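Local atomic coordinates of Lmo1499 protein (Listeria monocytogenes, PDB entry 4IIW), a protein that probably acts as a lytic transglycosylase that cleaves nascent peptidoglycan strands internally and so terminates their elongation at the cell membrane. Residues P156-N161 and A200-I205; F222-S227 and N290-G295; I229-T234 and G295-S300; D238-A243 and M305-Y310; L256-T261 and Y284-N289. All blocks are in the same frame, centred on the assembly; numbering follows the deposited sequence.

Contact 1 (P156-N161 and A200-I205); sequences PETVTN and ATDVNI
Thr158, in the loop after helix 145-154, meets helix 190-204 at Asp202, and the polar part of the contact is built on this pair. Thr158 OG1 donates a hydrogen bond to Asp202 OD1; the modelled separation of 2.4 Å is doubtfully short at 2.6 Å resolution, and no strength should be read from it. Asp202 reaches the loop because its CG stands anti to the backbone N (chi1 -176°), which carries the carboxylate from the flank of the helix toward Thr158. A water adds a second bridge: it accepts from Glu157 N at 2.8 Å and donates to Asp202 OD1 at 2.9 Å. OD1 has a further partner in Arg209 NH2, a salt bridge, and the same arginine also bonds Thr158 OG1 and Glu157 O. The guanidinium thus grips both sides of the contact and would be expected to stabilise the ionised aspartate.

The apolar part surrounds the methyl of Thr158. Its CG2 lies 3.9 Å from Thr201 CG2 and 4.1 Å from Ile205 CD1, so one branch of the threonine serves the polar network while the other packs on Thr201 in the last turn and on Ile205 just after the helix. Thr201 turns its methyl to this packing, and its hydroxyl bonds Tyr175 O in the loop leading to strand 180-181.

The contact therefore ties the loop after helix 145-154 to the C-terminal part of helix 190-204, with Arg209 of helix 209-215 spanning the two and Tyr175 and Tyr177 packed beside them.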
# COMPACT_ATOMS: atom_id res chain seq x y z
N PRO B 156 -50.56 31.81 30.21
CA PRO B 156 -50.76 33.23 30.48
C PRO B 156 -50.19 33.76 31.79
O PRO B 156 -49.97 34.97 31.90
CB PRO B 156 -52.28 33.38 30.44
CG PRO B 156 -52.81 32.05 30.81
CD PRO B 156 -51.79 31.03 30.43
N GLU B 157 -49.96 32.88 32.77
CA GLU B 157 -49.41 33.32 34.06
C GLU B 157 -47.88 33.45 33.94
O GLU B 157 -47.26 34.15 34.75
CB GLU B 157 -49.67 32.30 35.17
CG GLU B 157 -51.07 31.71 35.29
CD GLU B 157 -52.15 32.75 35.44
OE1 GLU B 157 -51.85 33.88 35.87
OE2 GLU B 157 -53.31 32.40 35.12
N THR B 158 -47.30 32.79 32.94
CA THR B 158 -45.85 32.71 32.79
C THR B 158 -45.28 33.51 31.66
O THR B 158 -44.35 34.26 31.88
CB THR B 158 -45.43 31.23 32.63
OG1 THR B 158 -45.76 30.51 33.82
CG2 THR B 158 -43.95 31.10 32.39
N VAL B 159 -45.79 33.32 30.45
CA VAL B 159 -45.33 34.07 29.27
C VAL B 159 -46.37 35.12 28.97
O VAL B 159 -47.45 34.79 28.52
CB VAL B 159 -45.17 33.16 28.01
CG1 VAL B 159 -44.54 33.93 26.87
CG2 VAL B 159 -44.32 31.92 28.30
N THR B 160 -46.05 36.39 29.20
CA THR B 160 -47.02 37.47 28.99
C THR B 160 -46.58 38.40 27.87
O THR B 160 -45.55 38.17 27.23
CB THR B 160 -47.10 38.32 30.24
OG1 THR B 160 -45.87 39.06 30.39
CG2 THR B 160 -47.34 37.46 31.46
N ASN B 161 -47.35 39.47 27.64
CA ASN B 161 -46.98 40.48 26.64
C ASN B 161 -45.58 41.05 26.85
O ASN B 161 -45.01 41.64 25.93
CB ASN B 161 -48.01 41.62 26.58
CG ASN B 161 -49.28 41.24 25.82
OD1 ASN B 161 -49.43 40.11 25.33
ND2 ASN B 161 -50.20 42.18 25.72
N ALA B 200 -42.67 23.30 31.38
CA ALA B 200 -41.85 23.00 32.56
C ALA B 200 -41.59 24.29 33.35
O ALA B 200 -41.64 24.29 34.58
CB ALA B 200 -40.55 22.33 32.16
N THR B 201 -41.32 25.39 32.64
CA THR B 201 -41.05 26.65 33.32
C THR B 201 -42.28 27.04 34.14
O THR B 201 -42.17 27.31 35.32
CB THR B 201 -40.69 27.79 32.34
OG1 THR B 201 -39.42 27.52 31.71
CG2 THR B 201 -40.64 29.16 33.09
N ASP B 202 -43.45 27.02 33.50
CA ASP B 202 -44.72 27.34 34.12
C ASP B 202 -44.96 26.50 35.37
O ASP B 202 -45.34 27.03 36.40
CB ASP B 202 -45.87 27.14 33.12
CG ASP B 202 -47.23 27.55 33.68
OD1 ASP B 202 -47.46 28.78 33.88
OD2 ASP B 202 -48.10 26.66 33.85
N VAL B 203 -44.72 25.19 35.28
CA VAL B 203 -44.92 24.30 36.41
C VAL B 203 -43.94 24.54 37.54
O VAL B 203 -44.31 24.53 38.71
CB VAL B 203 -44.69 22.83 36.00
CG1 VAL B 203 -44.72 21.92 37.23
CG2 VAL B 203 -45.70 22.40 34.92
N ASN B 204 -42.69 24.77 37.18
CA ASN B 204 -41.62 24.84 38.15
C ASN B 204 -41.39 26.15 38.85
O ASN B 204 -40.60 26.21 39.78
CB ASN B 204 -40.33 24.29 37.52
CG ASN B 204 -40.43 22.79 37.24
OD1 ASN B 204 -40.74 22.00 38.13
ND2 ASN B 204 -40.17 22.39 36.01
N ILE B 205 -42.07 27.20 38.41
CA ILE B 205 -41.97 28.47 39.09
C ILE B 205 -43.21 28.68 39.96
O ILE B 205 -43.32 29.71 40.64
CB ILE B 205 -41.79 29.66 38.14
CG1 ILE B 205 -43.03 29.88 37.28
CG2 ILE B 205 -40.55 29.48 37.29
CD1 ILE B 205 -42.90 31.08 36.39
O HOH W 1 -49.84 30.09 32.84

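Contact 2 (F222-S227 and N290-G295); sequences FLTMSS and NGLPPG
Thr224, the helix residue that lies against Leu292, Pro293 and Gly295, offers its carbonyl oxygen to Ser227 OG at 2.6 Å. That hydroxyl oxygen is gripped twice, since it also receives the backbone N of Ile297 from the loop two residues beyond Gly295. The donor is tilted 23° from the plane of the Thr224 carbonyl, the hydroxyl turning back three residues along its own helix.

Across the contact the Thr224 side chain does most of the touching, and its two branches go to different partners. CG2 stands anti to the backbone N and rests against Pro293 CD at 3.7 Å and Leu292 CB at 3.9 Å, the threonine and proline side chains running past each other in opposite directions. The other branch, OG1, lies against the backbone of Gly295, with Gly295 C 3.4 Å away; its hydrogen bond goes instead to His220 O, one turn back in the helix. Leu292 completes the apolar patch. Its CD1 rests 3.9 Å from Thr224 CG2, while its CD2 meets the terminal CE of Met225, present as selenomethionine, at 4.1 Å, these two side chains crossing at about a right angle. The bend of Met225 at chi2 (-63°) lets a side chain that leaves the helix pointing away from the loop return to Leu292.

His220 NE2 bonds Pro294 O and adds a polar tie one turn earlier. The arrangement is an extended, proline-rich loop laid along the buried flank of helix 219-232, the helix of the YceG-like domain that also holds Glu232, predicted to be important for catalysis.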
# COMPACT_ATOMS: atom_id res chain seq x y z
N PHE B 222 -38.07 38.71 36.86
CA PHE B 222 -37.60 37.60 37.67
C PHE B 222 -36.62 36.73 36.90
O PHE B 222 -35.53 36.45 37.38
CB PHE B 222 -38.79 36.75 38.11
CG PHE B 222 -38.43 35.45 38.76
CD1 PHE B 222 -37.57 35.41 39.85
CD2 PHE B 222 -39.02 34.26 38.34
CE1 PHE B 222 -37.27 34.21 40.47
CE2 PHE B 222 -38.73 33.06 38.96
CZ PHE B 222 -37.84 33.04 40.03
N LEU B 223 -37.01 36.30 35.71
CA LEU B 223 -36.14 35.45 34.92
C LEU B 223 -34.94 36.20 34.38
O LEU B 223 -33.90 35.60 34.12
CB LEU B 223 -36.92 34.77 33.78
CG LEU B 223 -38.02 33.83 34.29
CD1 LEU B 223 -38.85 33.31 33.13
CD2 LEU B 223 -37.39 32.69 35.07
N THR B 224 -35.06 37.52 34.24
CA THR B 224 -33.94 38.32 33.77
C THR B 224 -32.83 38.31 34.84
O THR B 224 -31.65 37.99 34.53
CB THR B 224 -34.38 39.73 33.43
OG1 THR B 224 -35.33 39.68 32.36
CG2 THR B 224 -33.18 40.57 33.01
N MSE B 225 -33.19 38.66 36.08
CA MSE B 225 -32.21 38.62 37.18
C MSE B 225 -31.62 37.27 37.33
O MSE B 225 -30.43 37.14 37.50
CB MSE B 225 -32.82 38.96 38.54
CG MSE B 225 -32.38 40.25 39.07
SE MSE B 225 -30.46 40.35 39.43
CE MSE B 225 -30.60 42.21 39.93
N SER B 226 -32.48 36.27 37.34
CA SER B 226 -32.01 34.92 37.50
C SER B 226 -30.91 34.62 36.50
O SER B 226 -29.89 34.09 36.88
CB SER B 226 -33.16 33.92 37.36
OG SER B 226 -34.10 34.11 38.40
N SER B 227 -31.11 35.01 35.24
CA SER B 227 -30.13 34.71 34.19
C SER B 227 -28.79 35.41 34.34
O SER B 227 -27.73 34.79 34.12
CB SER B 227 -30.69 35.00 32.79
OG SER B 227 -30.92 36.38 32.63
N ASN B 290 -28.42 51.61 31.85
CA ASN B 290 -28.77 51.33 33.23
C ASN B 290 -29.91 50.32 33.28
O ASN B 290 -30.56 50.05 32.26
CB ASN B 290 -29.15 52.60 33.98
CG ASN B 290 -27.96 53.53 34.18
OD1 ASN B 290 -27.63 54.34 33.31
ND2 ASN B 290 -27.34 53.44 35.35
N GLY B 291 -30.14 49.72 34.45
CA GLY B 291 -31.23 48.76 34.62
C GLY B 291 -30.86 47.36 34.18
O GLY B 291 -29.70 47.06 33.90
N LEU B 292 -31.85 46.48 34.18
CA LEU B 292 -31.65 45.13 33.70
C LEU B 292 -31.77 45.18 32.19
O LEU B 292 -32.32 46.14 31.64
CB LEU B 292 -32.75 44.20 34.24
CG LEU B 292 -32.72 43.80 35.70
CD1 LEU B 292 -33.95 42.97 36.03
CD2 LEU B 292 -31.45 43.04 36.01
N PRO B 293 -31.27 44.14 31.50
CA PRO B 293 -31.48 44.11 30.06
C PRO B 293 -32.97 43.89 29.78
O PRO B 293 -33.73 43.57 30.70
CB PRO B 293 -30.65 42.92 29.58
CG PRO B 293 -30.03 42.31 30.80
CD PRO B 293 -30.58 42.96 32.02
N PRO B 294 -33.40 44.03 28.52
CA PRO B 294 -34.81 43.89 28.13
C PRO B 294 -35.44 42.51 28.40
O PRO B 294 -36.66 42.38 28.40
CB PRO B 294 -34.80 44.15 26.61
CG PRO B 294 -33.49 44.73 26.30
CD PRO B 294 -32.53 44.25 27.35
N GLY B 295 -34.60 41.50 28.58
CA GLY B 295 -35.05 40.15 28.88
C GLY B 295 -33.87 39.31 29.35
O GLY B 295 -32.74 39.80 29.42

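Contact 3 (I229-T234 and G295-S300); sequences IEKEAT and GPISNS
Lys231 and Ile297 meet through aliphatic carbons, with Lys231 CG 3.7 Å from Ile297 CD1. The lysine chain bends twice, at chi2 (-53°) and chi3, so its middle folds over the loop: CD passes 3.8 Å from Ser298 OG while NZ travels on to a hydrogen bond with Gly116 O. Ile297 answers with an unusual first torsion for its longer branch, CG1 lying between the backbone N and the carbonyl carbon (chi1 62°), from where CD1 extends toward the helix. Ser298 OG occupies the same kind of position and donates to Asn299 O at 3.1 Å, a bond within the loop with the donor 27° from the carbonyl plane.

These residues belong to helix 219-232 and to the long loop that leads into helix 302-309, both parts of the YceG-like family domain; the helix segment includes Glu232, predicted to be important for catalytic activity, which bonds Thr258.

Glu230 serves the other end of the loop. With CG anti to its backbone N and the chain bent at chi2, CG passes 3.9 Å from Asn299 O, and OE1 comes to lie 3.7 Å from Ser300 CA. That oxygen is held by two donors just past the segment, Gly301 N and Ser304 OG. The second oxygen, OE2, has a long, weak ion pair with Arg239 and lies close to the carboxylate of Glu115.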
# COMPACT_ATOMS: atom_id res chain seq x y z
N ILE B 229 -27.57 36.32 37.04
CA ILE B 229 -26.98 35.67 38.22
C ILE B 229 -26.39 34.33 37.80
O ILE B 229 -25.27 34.00 38.20
CB ILE B 229 -28.01 35.43 39.38
CG1 ILE B 229 -28.54 36.75 39.94
CG2 ILE B 229 -27.37 34.68 40.53
CD1 ILE B 229 -29.69 36.57 40.96
N GLU B 230 -27.13 33.58 36.98
CA GLU B 230 -26.68 32.26 36.49
C GLU B 230 -25.33 32.33 35.75
O GLU B 230 -24.40 31.63 36.11
CB GLU B 230 -27.72 31.62 35.57
CG GLU B 230 -27.39 30.17 35.16
CD GLU B 230 -27.67 29.15 36.26
OE1 GLU B 230 -28.52 29.43 37.12
OE2 GLU B 230 -27.05 28.05 36.24
N LYS B 231 -25.23 33.20 34.74
CA LYS B 231 -24.00 33.30 33.96
C LYS B 231 -22.80 33.85 34.73
O LYS B 231 -21.67 33.70 34.28
CB LYS B 231 -24.21 34.14 32.68
CG LYS B 231 -25.27 33.63 31.71
CD LYS B 231 -25.08 32.18 31.31
CE LYS B 231 -23.74 31.90 30.62
NZ LYS B 231 -23.57 30.43 30.32
N GLU B 232 -23.02 34.48 35.88
CA GLU B 232 -21.91 35.04 36.68
C GLU B 232 -21.40 34.14 37.82
O GLU B 232 -20.41 34.47 38.46
CB GLU B 232 -22.30 36.42 37.26
CG GLU B 232 -22.26 37.59 36.27
CD GLU B 232 -20.84 38.07 35.94
OE1 GLU B 232 -19.90 37.24 35.94
OE2 GLU B 232 -20.66 39.28 35.66
N ALA B 233 -22.05 33.01 38.06
CA ALA B 233 -21.65 32.16 39.16
C ALA B 233 -20.91 30.93 38.70
O ALA B 233 -21.36 30.23 37.80
CB ALA B 233 -22.88 31.74 39.95
N THR B 234 -19.76 30.67 39.32
CA THR B 234 -19.07 29.42 39.08
C THR B 234 -19.91 28.43 39.90
O THR B 234 -20.93 28.83 40.48
CB THR B 234 -17.57 29.47 39.49
OG1 THR B 234 -17.45 29.73 40.90
CG2 THR B 234 -16.83 30.55 38.70
N GLY B 295 -34.60 41.50 28.58
CA GLY B 295 -35.05 40.15 28.88
C GLY B 295 -33.87 39.31 29.35
O GLY B 295 -32.74 39.80 29.42
N PRO B 296 -34.13 38.05 29.70
CA PRO B 296 -33.09 37.14 30.15
C PRO B 296 -32.09 36.85 29.06
O PRO B 296 -32.41 37.03 27.87
CB PRO B 296 -33.87 35.84 30.45
CG PRO B 296 -35.26 36.30 30.71
CD PRO B 296 -35.48 37.48 29.86
N ILE B 297 -30.89 36.40 29.45
CA ILE B 297 -29.84 36.04 28.50
C ILE B 297 -29.58 34.52 28.47
O ILE B 297 -28.65 34.04 27.81
CB ILE B 297 -28.52 36.77 28.80
CG1 ILE B 297 -27.99 36.38 30.18
CG2 ILE B 297 -28.74 38.26 28.68
CD1 ILE B 297 -26.54 36.86 30.45
N SER B 298 -30.40 33.77 29.20
CA SER B 298 -30.29 32.32 29.25
C SER B 298 -31.37 31.81 30.19
O SER B 298 -32.13 32.60 30.73
CB SER B 298 -28.93 31.89 29.81
OG SER B 298 -28.85 32.22 31.18
N ASN B 299 -31.44 30.49 30.38
CA ASN B 299 -32.35 29.92 31.37
C ASN B 299 -31.60 29.82 32.71
O ASN B 299 -30.40 30.08 32.75
CB ASN B 299 -32.96 28.59 30.92
CG ASN B 299 -31.92 27.55 30.61
OD1 ASN B 299 -30.73 27.71 30.89
ND2 ASN B 299 -32.38 26.45 30.03
N SER B 300 -32.29 29.44 33.78
CA SER B 300 -31.69 29.42 35.12
C SER B 300 -32.09 28.22 35.95
O SER B 300 -33.17 27.67 35.77
CB SER B 300 -32.15 30.67 35.89
OG SER B 300 -31.81 31.87 35.23

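Contact 4 (D238-A243 and M305-Y310); sequences DRKMIA and MEAALY
Glu306 opens the contact by reaching Lys240 with an extended side chain: its OE2 lies 3.6 Å from Lys240 NZ, a long, and therefore weak, salt bridge. The lysine is also fully extended beyond CG, and the two chains approach at a slant.

One residue on, Ala307 supplies the centre. Its CB sits 3.4 Å from Arg239 O and 3.8 Å from Arg239 CB, and its backbone is met in turn by Ala243, whose CB lies 3.3 Å from Ala307 O and 4.1 Å from Ala307 CB. With Ala243 and Ala307 meeting through their methyls, the axes of the short segments 239-243 and 305-309 approach to 8.2 Å, at a signed crossing angle of -43°.

Tyr310, the first residue to leave helical geometry, contributes backbone: its O lies 3.5 Å from Lys240 CD. Lys240 is set at the start of its helix, where its N donates to Asp238 OD2 at 3.1 Å, an N-cap bond.

Helix 219-232 packs against both partners, through Ile229 on Ala243 and Ser226 on Ala308, and helix 209-215 touches Leu309 and Tyr310, while Phe330 of strand 328-331 packs on Met241 and Ile242.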
# COMPACT_ATOMS: atom_id res chain seq x y z
N ASP B 238 -21.61 31.79 46.09
CA ASP B 238 -22.82 32.20 46.79
C ASP B 238 -23.57 33.18 45.89
O ASP B 238 -23.23 34.36 45.78
CB ASP B 238 -22.47 32.82 48.15
CG ASP B 238 -23.71 33.23 48.95
OD1 ASP B 238 -23.55 33.78 50.06
OD2 ASP B 238 -24.85 33.01 48.46
N ARG B 239 -24.59 32.65 45.23
CA ARG B 239 -25.41 33.40 44.31
C ARG B 239 -26.27 34.46 44.98
O ARG B 239 -26.65 35.44 44.35
CB ARG B 239 -26.29 32.42 43.55
CG ARG B 239 -25.51 31.53 42.57
CD ARG B 239 -26.40 30.42 42.02
NE ARG B 239 -26.06 30.00 40.65
CZ ARG B 239 -25.36 28.92 40.31
NH1 ARG B 239 -24.88 28.07 41.24
NH2 ARG B 239 -25.15 28.68 39.02
N LYS B 240 -26.59 34.29 46.25
CA LYS B 240 -27.38 35.29 46.96
C LYS B 240 -26.58 36.59 47.19
O LYS B 240 -27.18 37.63 47.41
CB LYS B 240 -27.92 34.73 48.27
CG LYS B 240 -28.95 33.66 48.05
CD LYS B 240 -29.48 33.10 49.36
CE LYS B 240 -30.45 31.95 49.10
NZ LYS B 240 -30.87 31.27 50.36
N MSE B 241 -25.25 36.50 47.18
CA MSE B 241 -24.40 37.69 47.30
C MSE B 241 -24.30 38.34 45.94
O MSE B 241 -24.37 39.55 45.82
CB MSE B 241 -22.99 37.36 47.81
CG MSE B 241 -22.84 37.26 49.31
SE MSE B 241 -23.20 38.95 50.20
CE MSE B 241 -22.76 38.36 52.02
N ILE B 242 -24.13 37.53 44.91
CA ILE B 242 -24.10 38.07 43.56
C ILE B 242 -25.38 38.85 43.33
O ILE B 242 -25.36 39.97 42.83
CB ILE B 242 -23.97 36.97 42.51
CG1 ILE B 242 -22.59 36.33 42.60
CG2 ILE B 242 -24.19 37.55 41.11
CD1 ILE B 242 -22.43 35.09 41.69
N ALA B 243 -26.51 38.26 43.72
CA ALA B 243 -27.78 38.94 43.55
C ALA B 243 -27.81 40.27 44.32
O ALA B 243 -28.29 41.27 43.80
CB ALA B 243 -28.93 38.05 43.98
N MSE B 305 -32.67 31.19 40.74
CA MSE B 305 -34.00 31.73 40.96
C MSE B 305 -34.18 32.14 42.42
O MSE B 305 -34.69 33.22 42.67
CB MSE B 305 -35.06 30.76 40.48
CG MSE B 305 -35.16 30.72 38.96
SE MSE B 305 -36.44 29.43 38.33
CE MSE B 305 -36.13 29.62 36.42
N GLU B 306 -33.77 31.29 43.37
CA GLU B 306 -33.83 31.66 44.79
C GLU B 306 -33.05 32.93 45.07
O GLU B 306 -33.50 33.78 45.83
CB GLU B 306 -33.25 30.58 45.72
CG GLU B 306 -34.26 29.80 46.57
CD GLU B 306 -33.60 29.24 47.84
OE1 GLU B 306 -34.32 28.94 48.82
OE2 GLU B 306 -32.35 29.13 47.87
N ALA B 307 -31.88 33.04 44.47
CA ALA B 307 -31.04 34.21 44.65
C ALA B 307 -31.76 35.48 44.21
O ALA B 307 -31.66 36.52 44.87
CB ALA B 307 -29.73 34.05 43.90
N ALA B 308 -32.50 35.39 43.12
CA ALA B 308 -33.20 36.55 42.57
C ALA B 308 -34.28 37.03 43.52
O ALA B 308 -34.44 38.22 43.70
CB ALA B 308 -33.80 36.23 41.17
N LEU B 309 -35.03 36.10 44.10
CA LEU B 309 -36.12 36.45 45.02
C LEU B 309 -35.69 36.66 46.46
O LEU B 309 -36.33 37.42 47.18
CB LEU B 309 -37.19 35.36 45.00
CG LEU B 309 -38.05 35.27 43.75
CD1 LEU B 309 -39.09 34.18 43.94
CD2 LEU B 309 -38.71 36.61 43.46
N TYR B 310 -34.62 35.99 46.87
CA TYR B 310 -34.14 36.06 48.25
C TYR B 310 -32.67 36.39 48.33
O TYR B 310 -31.86 35.58 48.75
CB TYR B 310 -34.38 34.73 48.94
CG TYR B 310 -35.82 34.29 48.98
CD1 TYR B 310 -36.32 33.40 48.05
CD2 TYR B 310 -36.68 34.77 49.97
CE1 TYR B 310 -37.64 32.99 48.09
CE2 TYR B 310 -38.00 34.37 50.02
CZ TYR B 310 -38.47 33.48 49.08
OH TYR B 310 -39.78 33.08 49.12

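Contact 5 (L256-T261 and Y284-N289); sequences LQTDPT and YNTYKN
Thr286 and Thr258 meet through a hydroxyl and a backbone amide: Thr258 N donates to Thr286 OG1 at 3.0 Å with an N-H...O angle of 155°. The same hydroxyl donates to Thr261 OG1 at 2.6 Å, and Thr261 OG1 in turn donates to Thr258 O at 2.7 Å, in the carbonyl plane. The two hydroxyls thus link Thr258 N to Thr258 O through three successive hydrogen bonds, and Thr258 O also accepts from Thr261 N. Next to it Gln257 N bonds Thr286 O at 3.0 Å, coming from well above the carbonyl plane.

The second first-shell group is the Tyr287 ring. Gln257 CB stands over the centre of one face, 3.8 Å from the ring centroid and 12° off its normal, a CH-pi contact. From the edge, Asp259 OD1 accepts from Tyr287 OH at 2.5 Å, met nearly along the C-O axis of the carboxylate, whose plane is turned 33° from the ring.

Behind these contacts lies an Asx turn. Asn285 OD1 accepts from Tyr287 N at 2.8 Å, which fixes the backbone on which Thr286 and Tyr287 are mounted, and Asn285 O takes Lys288 N and Asn289 ND2 from opposite faces.

Further out, a water joins Leu256 N to Asn289 O, Arg249 holds Gln257 OE1, and Asn285 ND2 bonds Leu278 O at the end of helix 275-278 and Val280 O just after it. Thr258 OG1, anti to its backbone N, is turned to Glu232 OE2, a hydrogen bond that links this turn to the residue predicted to matter for catalysis.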
# COMPACT_ATOMS: atom_id res chain seq x y z
N LEU B 256 -25.15 47.68 35.65
CA LEU B 256 -24.76 46.34 36.12
C LEU B 256 -23.39 45.88 35.60
O LEU B 256 -22.71 45.10 36.27
CB LEU B 256 -25.84 45.31 35.78
CG LEU B 256 -27.24 45.64 36.32
CD1 LEU B 256 -28.21 44.54 35.95
CD2 LEU B 256 -27.23 45.90 37.83
N GLN B 257 -22.99 46.35 34.42
CA GLN B 257 -21.68 46.02 33.83
C GLN B 257 -21.32 44.53 33.94
O GLN B 257 -20.22 44.19 34.39
CB GLN B 257 -20.58 46.88 34.47
CG GLN B 257 -20.70 48.39 34.17
CD GLN B 257 -19.69 49.24 34.92
OE1 GLN B 257 -19.16 48.84 35.95
NE2 GLN B 257 -19.45 50.45 34.42
N THR B 258 -22.23 43.66 33.52
CA THR B 258 -22.01 42.23 33.58
C THR B 258 -21.68 41.71 32.16
O THR B 258 -22.49 41.86 31.24
CB THR B 258 -23.23 41.49 34.23
OG1 THR B 258 -22.93 40.10 34.40
CG2 THR B 258 -24.48 41.64 33.41
N ASP B 259 -20.48 41.11 32.02
CA ASP B 259 -19.96 40.61 30.73
C ASP B 259 -20.87 39.69 29.97
O ASP B 259 -21.05 39.85 28.76
CB ASP B 259 -18.60 39.89 30.91
CG ASP B 259 -17.46 40.85 31.23
OD1 ASP B 259 -17.72 42.06 31.42
OD2 ASP B 259 -16.30 40.39 31.29
N PRO B 260 -21.45 38.69 30.65
CA PRO B 260 -22.34 37.79 29.96
C PRO B 260 -23.42 38.50 29.14
O PRO B 260 -23.84 37.97 28.10
CB PRO B 260 -22.96 36.98 31.09
CG PRO B 260 -21.91 36.89 32.09
CD PRO B 260 -21.21 38.24 32.04
N THR B 261 -23.88 39.68 29.60
CA THR B 261 -24.91 40.40 28.86
C THR B 261 -24.30 40.98 27.60
O THR B 261 -24.97 41.08 26.57
CB THR B 261 -25.64 41.50 29.69
OG1 THR B 261 -24.75 42.57 30.04
CG2 THR B 261 -26.29 40.89 30.94
N TYR B 284 -29.08 45.28 25.39
CA TYR B 284 -28.60 44.23 26.28
C TYR B 284 -27.24 44.56 26.94
O TYR B 284 -26.88 43.94 27.95
CB TYR B 284 -28.54 42.89 25.54
CG TYR B 284 -29.90 42.24 25.46
CD1 TYR B 284 -30.81 42.62 24.48
CD2 TYR B 284 -30.28 41.28 26.37
CE1 TYR B 284 -32.06 42.06 24.42
CE2 TYR B 284 -31.53 40.69 26.31
CZ TYR B 284 -32.43 41.09 25.33
OH TYR B 284 -33.67 40.51 25.26
N ASN B 285 -26.51 45.51 26.36
CA ASN B 285 -25.21 45.92 26.89
C ASN B 285 -25.33 46.70 28.20
O ASN B 285 -25.61 47.92 28.21
CB ASN B 285 -24.50 46.78 25.86
CG ASN B 285 -23.15 47.21 26.31
OD1 ASN B 285 -22.73 46.87 27.41
ND2 ASN B 285 -22.45 47.97 25.47
N THR B 286 -25.09 46.00 29.31
CA THR B 286 -25.20 46.61 30.64
C THR B 286 -24.03 47.52 31.02
O THR B 286 -23.99 48.03 32.13
CB THR B 286 -25.43 45.57 31.72
OG1 THR B 286 -24.37 44.60 31.69
CG2 THR B 286 -26.79 44.88 31.50
N TYR B 287 -23.08 47.68 30.11
CA TYR B 287 -22.00 48.64 30.29
C TYR B 287 -22.45 50.00 29.77
O TYR B 287 -21.97 51.03 30.23
CB TYR B 287 -20.73 48.20 29.56
CG TYR B 287 -19.92 47.19 30.32
CD1 TYR B 287 -20.26 45.84 30.32
CD2 TYR B 287 -18.78 47.58 31.03
CE1 TYR B 287 -19.51 44.92 31.01
CE2 TYR B 287 -18.02 46.66 31.72
CZ TYR B 287 -18.39 45.33 31.71
OH TYR B 287 -17.64 44.40 32.41
N LYS B 288 -23.39 49.99 28.81
CA LYS B 288 -23.91 51.23 28.20
C LYS B 288 -25.33 51.62 28.58
O LYS B 288 -25.79 52.67 28.19
CB LYS B 288 -23.82 51.13 26.67
CG LYS B 288 -22.41 51.33 26.13
CD LYS B 288 -22.41 51.66 24.64
CE LYS B 288 -21.01 52.09 24.15
NZ LYS B 288 -20.49 53.33 24.79
N ASN B 289 -26.02 50.80 29.35
CA ASN B 289 -27.40 51.09 29.73
C ASN B 289 -27.64 50.78 31.18
O ASN B 289 -27.11 49.79 31.69
CB ASN B 289 -28.34 50.19 28.93
CG ASN B 289 -28.28 50.46 27.45
OD1 ASN B 289 -28.75 51.49 27.00
ND2 ASN B 289 -27.75 49.53 26.70
O HOH W 2 -27.25 48.06 33.53
O HOH W 3 -20.54 51.44 32.16

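Contacts 2 and 3 lie in succession along helix 219-232 and share Gly295, their centres about 9 Å apart; Ser227 OG and Ile297 N, 3.2 Å apart, join them. Contact 5 is nested in the chain loop that both close and touches contact 3 where Thr258 OG1 lies 2.7 Å from OE2 of Glu232, predicted to be important for catalytic activity. Contact 4 closes the other flank of the helix, with Ile229 CD1 3.4 Å from Ala243 CB, its centre about 11 Å from that of contact 3. Contact 1 is farther out, its centre about 16 Å from that of contact 2 and 26 Å from that of contact 5, and touches contact 4 where Ile205 packs on Met305.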